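Local coordinates for arylesterase (Sulfolobus solfataricus, PDB 5L2P), which hydrolyses aromatic esters, p-nitrophenyl fatty acid esters and aryl dialkyl phosphates such as paraoxon, acting as a serine esterase of broad specificity, at residues Leu77-His82 against Phe130-Trp135; Thr108-Asp113 against Val134-Asn139; Asn196-Gly201 against Pro252-Gly257; Tyr212-Tyr217 against Pro227-Leu232. One frame throughout, in Å; residues are numbered along the deposited sequence.

Contact 1: Leu77-His82 against Phe130-Trp135; sequences LVMHFH and FNAIVW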
loop_
_atom_site.group_PDB
_atom_site.type_symbol
_atom_site.label_atom_id
_atom_site.label_comp_id
_atom_site.label_asym_id
_atom_site.label_seq_id
_atom_site.Cartn_x
_atom_site.Cartn_y
_atom_site.Cartn_z
ATOM N N LEU A 77 10.060 12.286 34.198
ATOM C CA LEU A 77 8.852 13.075 34.091
ATOM C C LEU A 77 8.301 13.014 32.688
ATOM O O LEU A 77 9.032 13.159 31.734
ATOM C CB LEU A 77 9.141 14.526 34.465
ATOM C CG LEU A 77 8.018 15.545 34.204
ATOM C CD1 LEU A 77 6.878 15.320 35.164
ATOM C CD2 LEU A 77 8.526 16.983 34.230
ATOM N N VAL A 78 6.987 12.814 32.577
ATOM C CA VAL A 78 6.303 12.780 31.301
ATOM C C VAL A 78 5.265 13.879 31.227
ATOM O O VAL A 78 4.336 13.897 32.019
ATOM C CB VAL A 78 5.624 11.431 31.080
ATOM C CG1 VAL A 78 4.830 11.420 29.767
ATOM C CG2 VAL A 78 6.664 10.296 31.103
ATOM N N MET A 79 5.448 14.814 30.291
ATOM C CA MET A 79 4.466 15.856 30.038
ATOM C C MET A 79 3.436 15.310 29.069
ATOM O O MET A 79 3.790 14.833 27.980
ATOM C CB MET A 79 5.099 17.073 29.419
ATOM C CG MET A 79 6.193 17.713 30.241
ATOM S SD MET A 79 5.622 18.383 31.787
ATOM C CE MET A 79 4.379 19.543 31.280
ATOM N N HIS A 80 2.162 15.407 29.454
ATOM C CA HIS A 80 1.098 14.830 28.661
ATOM C C HIS A 80 0.190 15.934 28.117
ATOM O O HIS A 80 -0.404 16.679 28.876
ATOM C CB HIS A 80 0.302 13.850 29.519
ATOM C CG HIS A 80 -0.851 13.204 28.799
ATOM N ND1 HIS A 80 -1.873 12.558 29.463
ATOM C CD2 HIS A 80 -1.150 13.113 27.478
ATOM C CE1 HIS A 80 -2.746 12.088 28.591
ATOM N NE2 HIS A 80 -2.327 12.405 27.377
ATOM N N PHE A 81 0.101 16.026 26.794
ATOM C CA PHE A 81 -0.778 16.958 26.137
ATOM C C PHE A 81 -1.920 16.176 25.500
ATOM O O PHE A 81 -1.664 15.275 24.673
ATOM C CB PHE A 81 -0.008 17.721 25.071
ATOM C CG PHE A 81 1.338 18.253 25.524
ATOM C CD1 PHE A 81 1.477 18.873 26.735
ATOM C CD2 PHE A 81 2.431 18.160 24.705
ATOM C CE1 PHE A 81 2.689 19.400 27.138
ATOM C CE2 PHE A 81 3.670 18.691 25.087
ATOM C CZ PHE A 81 3.796 19.296 26.328
ATOM N N HIS A 82 -3.170 16.477 25.890
ATOM C CA HIS A 82 -4.333 15.767 25.340
ATOM C C HIS A 82 -4.606 16.130 23.893
ATOM O O HIS A 82 -4.137 17.145 23.411
ATOM C CB HIS A 82 -5.599 16.058 26.183
ATOM C CG HIS A 82 -6.068 17.479 26.093
ATOM N ND1 HIS A 82 -6.898 17.919 25.092
ATOM C CD2 HIS A 82 -5.804 18.564 26.865
ATOM C CE1 HIS A 82 -7.136 19.214 25.253
ATOM N NE2 HIS A 82 -6.490 19.625 26.323
ATOM N N PHE A 130 4.590 24.504 25.836
ATOM C CA PHE A 130 6.037 24.676 25.981
ATOM C C PHE A 130 6.349 25.340 27.304
ATOM O O PHE A 130 7.272 24.908 27.998
ATOM C CB PHE A 130 6.629 25.463 24.806
ATOM C CG PHE A 130 8.088 25.787 24.955
ATOM C CD1 PHE A 130 9.044 24.793 24.824
ATOM C CD2 PHE A 130 8.513 27.105 25.194
ATOM C CE1 PHE A 130 10.402 25.093 24.917
ATOM C CE2 PHE A 130 9.869 27.408 25.303
ATOM C CZ PHE A 130 10.819 26.404 25.172
ATOM N N ASN A 131 5.592 26.377 27.663
ATOM C CA ASN A 131 5.723 27.031 28.996
ATOM C C ASN A 131 5.492 26.085 30.162
ATOM O O ASN A 131 6.127 26.222 31.201
ATOM C CB ASN A 131 4.809 28.268 29.143
ATOM C CG ASN A 131 5.250 29.419 28.241
ATOM O OD1 ASN A 131 6.429 29.532 27.864
ATOM N ND2 ASN A 131 4.296 30.257 27.855
ATOM N N ALA A 132 4.583 25.126 30.001
ATOM C CA ALA A 132 4.388 24.083 31.025
ATOM C C ALA A 132 5.645 23.175 31.177
ATOM O O ALA A 132 5.973 22.766 32.279
ATOM C CB ALA A 132 3.153 23.273 30.711
ATOM N N ILE A 133 6.349 22.890 30.086
ATOM C CA ILE A 133 7.617 22.120 30.153
ATOM C C ILE A 133 8.703 22.923 30.861
ATOM O O ILE A 133 9.419 22.391 31.709
ATOM C CB ILE A 133 8.143 21.731 28.750
ATOM C CG1 ILE A 133 7.173 20.807 28.034
ATOM C CG2 ILE A 133 9.539 21.075 28.799
ATOM C CD1 ILE A 133 7.539 20.640 26.578
ATOM N N VAL A 134 8.817 24.200 30.499
ATOM C CA VAL A 134 9.763 25.096 31.157
ATOM C C VAL A 134 9.453 25.221 32.653
ATOM O O VAL A 134 10.355 25.176 33.468
ATOM C CB VAL A 134 9.734 26.497 30.504
ATOM C CG1 VAL A 134 10.540 27.518 31.292
ATOM C CG2 VAL A 134 10.215 26.405 29.073
ATOM N N TRP A 135 8.172 25.335 33.009
ATOM C CA TRP A 135 7.754 25.362 34.442
ATOM C C TRP A 135 8.173 24.104 35.173
ATOM O O TRP A 135 8.699 24.184 36.254
ATOM C CB TRP A 135 6.235 25.562 34.557
ATOM C CG TRP A 135 5.730 25.531 35.926
ATOM C CD1 TRP A 135 5.601 26.587 36.745
ATOM C CD2 TRP A 135 5.312 24.378 36.677
ATOM N NE1 TRP A 135 5.142 26.180 37.971
ATOM C CE2 TRP A 135 4.943 24.831 37.954
ATOM C CE3 TRP A 135 5.233 23.018 36.404
ATOM C CZ2 TRP A 135 4.490 23.981 38.960
ATOM C CZ3 TRP A 135 4.818 22.153 37.425
ATOM C CH2 TRP A 135 4.434 22.644 38.683
#
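Met79 and Phe81, two residues apart on strand 77-81, reach across to Ala132 and Ile133 on helix 130-135, and everything that passes between them is apolar or nearly so. Among the aliphatic pairs, Met79 touches at two points, CG and the terminal methyl CE. Its CG lies 3.9 Å from Ile133 CG1, while its CE reaches the residue before, 4.0 Å from Ala132 CB. The chain gets there by folding back on itself at chi2 (-65°) and chi3 (-58°), which lets one methionine serve two helix residues. The same methyl meets the backbone as well, with Met79 CE 3.7 Å from Ala132 O, a packing contact and not a hydrogen bond.

The aromatic part is simpler. Phe81 presents the edge of its ring, with CZ 4.0 Å from Ile133 CD1 and the methyl close to the ring plane, so no CH-pi stack forms; the two side chains cross at roughly a right angle. Phe81 and Ile133 both go on to touch Thr165 of helix 157-171, and Val112 of the adjacent strand lies against Met79, Phe81 and Ala132.

Strand and helix run nearly antiparallel, at 160°, with axes 9.8 Å apart. Such a helix laid over the parallel strands of a central sheet is the basic layer of the alpha/beta hydrolase fold; His82, the next residue along the chain, probably contributes to the oxyanion hole.

Contact 2: Thr108-Asp113 against Val134-Asn139; sequences TVISVD and VWARDN
Ile110 on strand 108-112 meets Trp135 and Ala136 of the helix through a single methyl. Starting at its CB, the bond from the backbone points at the helix, and CG1 leaves CB on the side opposite the carbonyl carbon (chi1 -62°). CB and CG1 carry the extended chain (chi2 177°) toward the helix, while the CG2 branch makes no contact with it. Only CD1, at the tip, makes the crossing. It lies 4.2 Å from Trp135 CZ3, arriving at the rim of the indole close to its plane and not over a face, and 4.4 Å from Ala136 CB, so the methyl touches a ring edge and a small side chain that stand side by side on the helix.

Farther round, the indole also rests on Ile64, Met53 and Ile55, which carries it out across the antiparallel strands at that margin of the sheet. Ala136 touches Leu77 on the other neighbouring strand, and Ile110 itself packs on Leu77 and Ile66.

No hydrogen bond spans the two segments. The contact therefore has no directional tie to set its geometry and relies on hydrophobic burial and dispersion alone; small and apolar, it is one of several, with Leu77 and the indole's neighbours, by which the last turn of the helix packs on the sheet.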
loop_
_atom_site.group_PDB
_atom_site.type_symbol
_atom_site.label_atom_id
_atom_site.label_comp_id
_atom_site.label_asym_id
_atom_site.label_seq_id
_atom_site.Cartn_x
_atom_site.Cartn_y
_atom_site.Cartn_z
ATOM N N THR A 108 6.364 10.253 37.555
ATOM C CA THR A 108 5.423 11.359 37.619
ATOM C C THR A 108 4.953 11.795 36.232
ATOM O O THR A 108 5.739 11.862 35.290
ATOM C CB THR A 108 6.124 12.560 38.251
ATOM O OG1 THR A 108 6.854 12.140 39.432
ATOM C CG2 THR A 108 5.094 13.689 38.546
ATOM N N VAL A 109 3.670 12.080 36.109
ATOM C CA VAL A 109 3.081 12.530 34.851
ATOM C C VAL A 109 2.333 13.839 35.105
ATOM O O VAL A 109 1.620 13.964 36.109
ATOM C CB VAL A 109 2.117 11.479 34.306
ATOM C CG1 VAL A 109 1.337 12.015 33.112
ATOM C CG2 VAL A 109 2.871 10.201 33.945
ATOM N N ILE A 110 2.519 14.810 34.221
ATOM C CA ILE A 110 1.832 16.098 34.333
ATOM C C ILE A 110 1.016 16.360 33.070
ATOM O O ILE A 110 1.569 16.500 31.964
ATOM C CB ILE A 110 2.816 17.263 34.546
ATOM C CG1 ILE A 110 3.572 17.057 35.853
ATOM C CG2 ILE A 110 2.090 18.606 34.518
ATOM C CD1 ILE A 110 4.629 18.122 36.127
ATOM N N SER A 111 -0.302 16.430 33.244
ATOM C CA SER A 111 -1.214 16.654 32.138
ATOM C C SER A 111 -1.522 18.156 32.073
ATOM O O SER A 111 -1.731 18.790 33.121
ATOM C CB SER A 111 -2.477 15.858 32.381
ATOM O OG SER A 111 -3.356 15.920 31.280
ATOM N N VAL A 112 -1.538 18.727 30.867
ATOM C CA VAL A 112 -1.729 20.165 30.699
ATOM C C VAL A 112 -3.076 20.519 30.032
ATOM O O VAL A 112 -3.449 19.915 29.006
ATOM C CB VAL A 112 -0.592 20.769 29.867
ATOM C CG1 VAL A 112 -0.661 22.300 29.867
ATOM C CG2 VAL A 112 0.763 20.294 30.385
ATOM N N ASP A 113 -3.801 21.467 30.612
ATOM C CA ASP A 113 -4.998 22.058 29.974
ATOM C C ASP A 113 -4.673 23.300 29.159
ATOM O O ASP A 113 -5.016 24.402 29.560
ATOM C CB ASP A 113 -6.065 22.425 31.028
ATOM C CG ASP A 113 -7.179 21.447 31.096
ATOM O OD1 ASP A 113 -7.344 20.621 30.159
ATOM O OD2 ASP A 113 -7.899 21.543 32.091
ATOM N N VAL A 134 8.817 24.200 30.499
ATOM C CA VAL A 134 9.763 25.096 31.157
ATOM C C VAL A 134 9.453 25.221 32.653
ATOM O O VAL A 134 10.355 25.176 33.468
ATOM C CB VAL A 134 9.734 26.497 30.504
ATOM C CG1 VAL A 134 10.540 27.518 31.292
ATOM C CG2 VAL A 134 10.215 26.405 29.073
ATOM N N TRP A 135 8.172 25.335 33.009
ATOM C CA TRP A 135 7.754 25.362 34.442
ATOM C C TRP A 135 8.173 24.104 35.173
ATOM O O TRP A 135 8.699 24.184 36.254
ATOM C CB TRP A 135 6.235 25.562 34.557
ATOM C CG TRP A 135 5.730 25.531 35.926
ATOM C CD1 TRP A 135 5.601 26.587 36.745
ATOM C CD2 TRP A 135 5.312 24.378 36.677
ATOM N NE1 TRP A 135 5.142 26.180 37.971
ATOM C CE2 TRP A 135 4.943 24.831 37.954
ATOM C CE3 TRP A 135 5.233 23.018 36.404
ATOM C CZ2 TRP A 135 4.490 23.981 38.960
ATOM C CZ3 TRP A 135 4.818 22.153 37.425
ATOM C CH2 TRP A 135 4.434 22.644 38.683
ATOM N N ALA A 136 7.939 22.943 34.582
ATOM C CA ALA A 136 8.324 21.658 35.197
ATOM C C ALA A 136 9.829 21.555 35.420
ATOM O O ALA A 136 10.286 21.042 36.461
ATOM C CB ALA A 136 7.871 20.506 34.317
ATOM N N ARG A 137 10.605 22.020 34.436
ATOM C CA ARG A 137 12.068 22.001 34.559
ATOM C C ARG A 137 12.530 22.950 35.657
ATOM O O ARG A 137 13.391 22.597 36.448
ATOM C CB ARG A 137 12.738 22.375 33.233
ATOM C CG ARG A 137 14.215 22.170 33.237
ATOM C CD ARG A 137 14.839 22.855 32.051
ATOM N NE ARG A 137 14.761 24.303 32.186
ATOM C CZ ARG A 137 15.298 25.145 31.311
ATOM N NH1 ARG A 137 15.938 24.666 30.240
ATOM N NH2 ARG A 137 15.190 26.464 31.502
ATOM N N ASP A 138 11.958 24.153 35.694
ATOM C CA ASP A 138 12.219 25.123 36.762
ATOM C C ASP A 138 11.829 24.636 38.160
ATOM O O ASP A 138 12.454 25.028 39.124
ATOM C CB ASP A 138 11.495 26.441 36.486
ATOM C CG ASP A 138 12.089 27.199 35.308
ATOM O OD1 ASP A 138 13.183 26.808 34.842
ATOM O OD2 ASP A 138 11.467 28.187 34.841
ATOM N N ASN A 139 10.804 23.799 38.267
ATOM C CA ASN A 139 10.394 23.197 39.550
ATOM C C ASN A 139 10.826 21.739 39.747
ATOM O O ASN A 139 10.179 21.007 40.483
ATOM C CB ASN A 139 8.870 23.274 39.696
ATOM C CG ASN A 139 8.362 24.686 39.714
ATOM O OD1 ASN A 139 8.814 25.532 38.968
ATOM N ND2 ASN A 139 7.436 24.950 40.585
#

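Contact 3: Asn196-Gly201 against Pro252-Gly257; sequences NRYRKG and PLRDQG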
loop_
_atom_site.group_PDB
_atom_site.type_symbol
_atom_site.label_atom_id
_atom_site.label_comp_id
_atom_site.label_asym_id
_atom_site.label_seq_id
_atom_site.Cartn_x
_atom_site.Cartn_y
_atom_site.Cartn_z
ATOM N N ASN A 196 -6.969 9.745 1.885
ATOM C CA ASN A 196 -8.052 9.689 0.920
ATOM C C ASN A 196 -9.015 8.534 1.165
ATOM O O ASN A 196 -10.183 8.639 0.864
ATOM C CB ASN A 196 -7.471 9.638 -0.496
ATOM C CG ASN A 196 -6.929 10.977 -0.933
ATOM O OD1 ASN A 196 -7.700 11.851 -1.276
ATOM N ND2 ASN A 196 -5.622 11.178 -0.879
ATOM N N ARG A 197 -8.518 7.443 1.723
ATOM C CA ARG A 197 -9.316 6.250 1.930
ATOM C C ARG A 197 -10.055 6.248 3.231
ATOM O O ARG A 197 -11.173 5.720 3.307
ATOM C CB ARG A 197 -8.422 5.002 1.882
ATOM C CG ARG A 197 -7.852 4.635 0.534
ATOM C CD ARG A 197 -6.954 3.393 0.591
ATOM N NE ARG A 197 -6.726 2.937 -0.783
ATOM C CZ ARG A 197 -5.799 2.083 -1.173
ATOM N NH1 ARG A 197 -4.951 1.565 -0.323
ATOM N NH2 ARG A 197 -5.748 1.755 -2.441
ATOM N N TYR A 198 -9.464 6.807 4.274
ATOM C CA TYR A 198 -10.088 6.711 5.611
ATOM C C TYR A 198 -10.459 8.069 6.181
ATOM O O TYR A 198 -10.525 8.226 7.400
ATOM C CB TYR A 198 -9.156 6.008 6.572
ATOM C CG TYR A 198 -8.490 4.790 5.992
ATOM C CD1 TYR A 198 -9.237 3.758 5.433
ATOM C CD2 TYR A 198 -7.121 4.668 6.007
ATOM C CE1 TYR A 198 -8.627 2.646 4.875
ATOM C CE2 TYR A 198 -6.505 3.563 5.461
ATOM C CZ TYR A 198 -7.257 2.559 4.887
ATOM O OH TYR A 198 -6.675 1.415 4.370
ATOM N N ARG A 199 -10.712 9.043 5.309
ATOM C CA ARG A 199 -11.124 10.365 5.752
ATOM C C ARG A 199 -12.639 10.435 5.951
ATOM O O ARG A 199 -13.200 11.508 5.957
ATOM C CB ARG A 199 -10.658 11.426 4.744
ATOM C CG ARG A 199 -11.301 11.254 3.393
ATOM C CD ARG A 199 -10.894 12.335 2.409
ATOM N NE ARG A 199 -11.972 12.546 1.450
ATOM C CZ ARG A 199 -12.386 13.719 1.029
ATOM N NH1 ARG A 199 -11.788 14.830 1.458
ATOM N NH2 ARG A 199 -13.383 13.769 0.169
ATOM N N LYS A 200 -13.324 9.295 6.001
ATOM C CA LYS A 200 -14.772 9.319 6.138
ATOM C C LYS A 200 -15.320 7.951 6.468
ATOM O O LYS A 200 -15.224 7.058 5.650
ATOM C CB LYS A 200 -15.405 9.861 4.859
ATOM C CG LYS A 200 -16.411 10.968 5.101
ATOM C CD LYS A 200 -15.846 12.184 5.842
ATOM C CE LYS A 200 -15.566 13.341 4.884
ATOM N NZ LYS A 200 -16.810 13.836 4.205
ATOM N N GLY A 201 -15.898 7.796 7.656
ATOM C CA GLY A 201 -16.465 6.514 8.095
ATOM C C GLY A 201 -15.566 5.737 9.053
ATOM O O GLY A 201 -15.648 4.535 9.166
ATOM N N PRO A 252 -6.783 8.298 8.961
ATOM C CA PRO A 252 -6.355 9.132 7.828
ATOM C C PRO A 252 -4.976 9.773 8.024
ATOM O O PRO A 252 -4.321 10.099 7.066
ATOM C CB PRO A 252 -7.477 10.183 7.712
ATOM C CG PRO A 252 -8.140 10.180 9.039
ATOM C CD PRO A 252 -8.045 8.764 9.527
ATOM N N LEU A 253 -4.545 9.942 9.252
ATOM C CA LEU A 253 -3.290 10.602 9.573
ATOM C C LEU A 253 -2.142 9.602 9.614
ATOM O O LEU A 253 -1.012 9.991 9.967
ATOM C CB LEU A 253 -3.376 11.307 10.961
ATOM C CG LEU A 253 -4.500 12.304 11.203
ATOM C CD1 LEU A 253 -4.419 12.841 12.630
ATOM C CD2 LEU A 253 -4.458 13.448 10.201
ATOM N N ARG A 254 -2.425 8.328 9.307
ATOM C CA ARG A 254 -1.402 7.274 9.369
ATOM C C ARG A 254 -0.146 7.605 8.590
ATOM O O ARG A 254 0.952 7.521 9.115
ATOM C CB ARG A 254 -1.980 5.962 8.868
ATOM C CG ARG A 254 -1.054 4.742 8.922
ATOM C CD ARG A 254 -1.624 3.579 8.098
ATOM N NE ARG A 254 -1.505 3.842 6.666
ATOM C CZ ARG A 254 -2.157 3.207 5.715
ATOM N NH1 ARG A 254 -3.013 2.253 6.011
ATOM N NH2 ARG A 254 -1.933 3.536 4.442
ATOM N N ASP A 255 -0.301 7.977 7.325
ATOM C CA ASP A 255 0.873 8.123 6.435
ATOM C C ASP A 255 1.755 9.314 6.788
ATOM O O ASP A 255 2.992 9.200 6.742
ATOM C CB ASP A 255 0.448 8.143 4.964
ATOM C CG ASP A 255 -0.062 6.743 4.488
ATOM O OD1 ASP A 255 0.299 5.735 5.142
ATOM O OD2 ASP A 255 -0.820 6.654 3.500
ATOM N N GLN A 256 1.173 10.438 7.195
ATOM C CA GLN A 256 1.959 11.602 7.648
ATOM C C GLN A 256 2.747 11.315 8.913
ATOM O O GLN A 256 3.892 11.765 9.038
ATOM C CB GLN A 256 1.095 12.865 7.852
ATOM C CG GLN A 256 0.090 12.820 8.968
ATOM C CD GLN A 256 -0.897 13.977 8.880
ATOM O OE1 GLN A 256 -0.753 15.021 9.549
ATOM N NE2 GLN A 256 -1.908 13.804 8.049
ATOM N N GLY A 257 2.155 10.576 9.860
ATOM C CA GLY A 257 2.880 10.140 11.050
ATOM C C GLY A 257 4.075 9.242 10.708
ATOM O O GLY A 257 5.152 9.417 11.224
#
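Tyr198 meets the other segment at two places, its backbone carbonyl and CB against Pro252 and the far edge of its ring against Arg254. The proline part is van der Waals packing. Tyr198 O faces the pyrrolidine ring, lying 3.3 Å from Pro252 CD, and Tyr198 CB is 4.2 Å from that same CD; Arg199 CA adds a contact with Pro252 CB at 4.1 Å.

The second kind is aromatic against cationic, but it is no cation-pi stack. Arg254 NH1 comes to the ring edge, near its plane, 3.8 Å from Tyr198 CE2, and the ring and guanidinium planes stand 76° apart. One face of the tyrosine ring is taken by Arg197 CB.

The ionic part lies within segment 252-257. Arg254 turns at chi3 (73°) and grips its neighbour side-on: NE donates to Asp255 OD1 at 3.0 Å and NH2 donates to that oxygen at 3.2 Å, both from one face of the carboxylate. Asp255 OD2 accepts from Ser194 N at the start of helix 193-197. A leucine in place of Arg254 would probably leave Asp255 OD1 without these two donors and the carboxylate freer to turn.

Beyond the chain, Arg199 forms a salt bridge with Glu266 of the third subunit. Packing thus closes this contact beside Asp251, the probable triad acid, while the Arg254-Asp255 pair, held also by Ser194 N, is consistent with a fixed carboxylate.

Contact 4: Tyr212-Tyr217 against Pro227-Leu232; sequences YGVKMY and PLFSPL
Phe229 turns neighbouring atoms of its ring to Val214 and Tyr217, one turn apart on helix 212-217, in an alpha/beta hydrolase whose chain between strands 178-182 and 242-248 probably contributes to the cap, as in other members of the GDXG family. The two aromatic rings meet edge to edge. Tyr217 CE2 lies near the plane of the phenylalanine ring, 4.0 Å from Phe229 CD1, and that atom in turn lies near the plane of the tyrosine ring, so neither face takes part in this pair, which is neither an offset stack nor a T-shaped one. The two side chains run antiparallel alongside one another, each leaving its backbone with CG opposite its own N (chi1 -178° in Tyr217, 168° in Phe229).

Val214 is turned differently. It lies roughly perpendicular to Phe229 and touches the end of the ring with one branch, CG1, while the same methyl also comes within 4.1 Å of Phe229 CE1. Replacing Phe229 by an alanine would probably open a gap beside both helix residues and leave the Tyr217 edge without this aromatic partner, though Trp86 would remain.

Around this trio, Tyr217 stacks on Trp86 and touches helix 124-138, and Phe229 meets the ring of Phe185. The backbone of Phe229 is tied to helix 157-171 through its O, which accepts from Asn160 ND2. The ring's foremost atom, Phe229 CZ, ends 3.6 Å from Val214 CG1.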
loop_
_atom_site.group_PDB
_atom_site.type_symbol
_atom_site.label_atom_id
_atom_site.label_comp_id
_atom_site.label_asym_id
_atom_site.label_seq_id
_atom_site.Cartn_x
_atom_site.Cartn_y
_atom_site.Cartn_z
ATOM N N TYR A 212 -12.376 21.387 9.103
ATOM C CA TYR A 212 -12.986 22.284 10.063
ATOM C C TYR A 212 -12.057 22.590 11.225
ATOM O O TYR A 212 -11.972 23.747 11.650
ATOM C CB TYR A 212 -14.278 21.658 10.585
ATOM C CG TYR A 212 -15.026 22.491 11.579
ATOM C CD1 TYR A 212 -15.408 23.785 11.261
ATOM C CD2 TYR A 212 -15.370 21.983 12.839
ATOM C CE1 TYR A 212 -16.109 24.569 12.170
ATOM C CE2 TYR A 212 -16.091 22.754 13.755
ATOM C CZ TYR A 212 -16.443 24.054 13.421
ATOM O OH TYR A 212 -17.150 24.860 14.305
ATOM N N GLY A 213 -11.376 21.569 11.740
ATOM C CA GLY A 213 -10.535 21.755 12.907
ATOM C C GLY A 213 -9.358 22.666 12.652
ATOM O O GLY A 213 -9.020 23.483 13.484
ATOM N N VAL A 214 -8.726 22.515 11.485
ATOM C CA VAL A 214 -7.595 23.351 11.089
ATOM C C VAL A 214 -8.044 24.802 10.885
ATOM O O VAL A 214 -7.398 25.693 11.358
ATOM C CB VAL A 214 -6.925 22.797 9.796
ATOM C CG1 VAL A 214 -5.816 23.718 9.282
ATOM C CG2 VAL A 214 -6.343 21.416 10.051
ATOM N N LYS A 215 -9.145 25.030 10.183
ATOM C CA LYS A 215 -9.675 26.385 9.961
ATOM C C LYS A 215 -9.941 27.141 11.264
ATOM O O LYS A 215 -9.767 28.356 11.329
ATOM C CB LYS A 215 -10.986 26.341 9.182
ATOM C CG LYS A 215 -10.844 26.073 7.701
ATOM C CD LYS A 215 -12.220 26.024 7.056
ATOM C CE LYS A 215 -12.141 25.689 5.565
ATOM N NZ LYS A 215 -11.833 26.894 4.735
ATOM N N MET A 216 -10.378 26.418 12.290
ATOM C CA MET A 216 -10.665 27.009 13.600
ATOM C C MET A 216 -9.393 27.340 14.369
ATOM O O MET A 216 -9.348 28.313 15.096
ATOM C CB MET A 216 -11.511 26.049 14.419
ATOM C CG MET A 216 -12.840 25.759 13.767
ATOM S SD MET A 216 -14.131 26.748 14.520
ATOM C CE MET A 216 -14.518 25.704 15.932
ATOM N N TYR A 217 -8.357 26.529 14.177
ATOM C CA TYR A 217 -7.092 26.654 14.902
ATOM C C TYR A 217 -6.169 27.684 14.279
ATOM O O TYR A 217 -5.615 28.514 15.004
ATOM C CB TYR A 217 -6.426 25.286 14.979
ATOM C CG TYR A 217 -5.125 25.228 15.729
ATOM C CD1 TYR A 217 -5.024 25.754 17.008
ATOM C CD2 TYR A 217 -3.987 24.601 15.157
ATOM C CE1 TYR A 217 -3.827 25.686 17.698
ATOM C CE2 TYR A 217 -2.804 24.538 15.837
ATOM C CZ TYR A 217 -2.722 25.079 17.103
ATOM O OH TYR A 217 -1.533 25.013 17.803
ATOM N N PRO A 227 6.277 25.722 10.494
ATOM C CA PRO A 227 6.711 24.438 11.060
ATOM C C PRO A 227 6.131 24.127 12.457
ATOM O O PRO A 227 6.004 22.963 12.794
ATOM C CB PRO A 227 8.243 24.556 11.099
ATOM C CG PRO A 227 8.584 25.664 10.181
ATOM C CD PRO A 227 7.413 26.615 10.207
ATOM N N LEU A 228 5.770 25.138 13.246
ATOM C CA LEU A 228 5.107 24.882 14.532
ATOM C C LEU A 228 3.681 24.350 14.364
ATOM O O LEU A 228 3.152 23.734 15.286
ATOM C CB LEU A 228 5.063 26.131 15.415
ATOM C CG LEU A 228 6.431 26.725 15.780
ATOM C CD1 LEU A 228 6.290 27.973 16.644
ATOM C CD2 LEU A 228 7.344 25.733 16.474
ATOM N N PHE A 229 3.063 24.596 13.215
ATOM C CA PHE A 229 1.799 23.991 12.891
ATOM C C PHE A 229 1.998 22.658 12.169
ATOM O O PHE A 229 1.348 21.649 12.514
ATOM C CB PHE A 229 0.965 24.930 12.049
ATOM C CG PHE A 229 -0.233 24.273 11.426
ATOM C CD1 PHE A 229 -1.334 23.953 12.182
ATOM C CD2 PHE A 229 -0.261 24.015 10.072
ATOM C CE1 PHE A 229 -2.428 23.362 11.607
ATOM C CE2 PHE A 229 -1.348 23.418 9.482
ATOM C CZ PHE A 229 -2.441 23.084 10.248
ATOM N N SER A 230 2.877 22.674 11.155
ATOM C CA SER A 230 3.204 21.501 10.334
ATOM C C SER A 230 4.655 21.169 10.443
ATOM O O SER A 230 5.444 21.538 9.569
ATOM C CB SER A 230 2.866 21.747 8.865
ATOM O OG SER A 230 1.462 21.706 8.650
ATOM N N PRO A 231 5.032 20.459 11.503
ATOM C CA PRO A 231 6.449 20.138 11.707
ATOM C C PRO A 231 7.103 19.309 10.581
ATOM O O PRO A 231 8.322 19.301 10.459
ATOM C CB PRO A 231 6.451 19.359 13.030
ATOM C CG PRO A 231 5.017 19.033 13.306
ATOM C CD PRO A 231 4.206 20.070 12.644
ATOM N N LEU A 232 6.302 18.618 9.782
ATOM C CA LEU A 232 6.841 17.838 8.687
ATOM C C LEU A 232 7.526 18.747 7.628
ATOM O O LEU A 232 8.430 18.308 6.942
ATOM C CB LEU A 232 5.734 16.981 8.063
ATOM C CG LEU A 232 6.210 15.824 7.203
ATOM C CD1 LEU A 232 7.030 14.802 7.973
ATOM C CD2 LEU A 232 5.007 15.156 6.562
#

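How the contacts relate
From the N terminus, strand 77-81 opens contact 1, and strand 108-112, its neighbour in the sheet, opens contact 2 inside that loop. Both close on helix 124-138, contact 2 one turn later, so the loops cross; they share Val134 and Trp135, and their centres lie 5 Å apart. Probable backbone hydrogen bonds such as His80 N to Ile110 O join the two strands. Contact 3 opens after contact 1 closes, across the chain's centre, its centre about 28 Å from that of contact 1. Its long loop encloses contact 4, which closes a short one. Together they tie the chain between strands 178-182 and 242-248 to itself and to helix 254-266; both touch the third subunit.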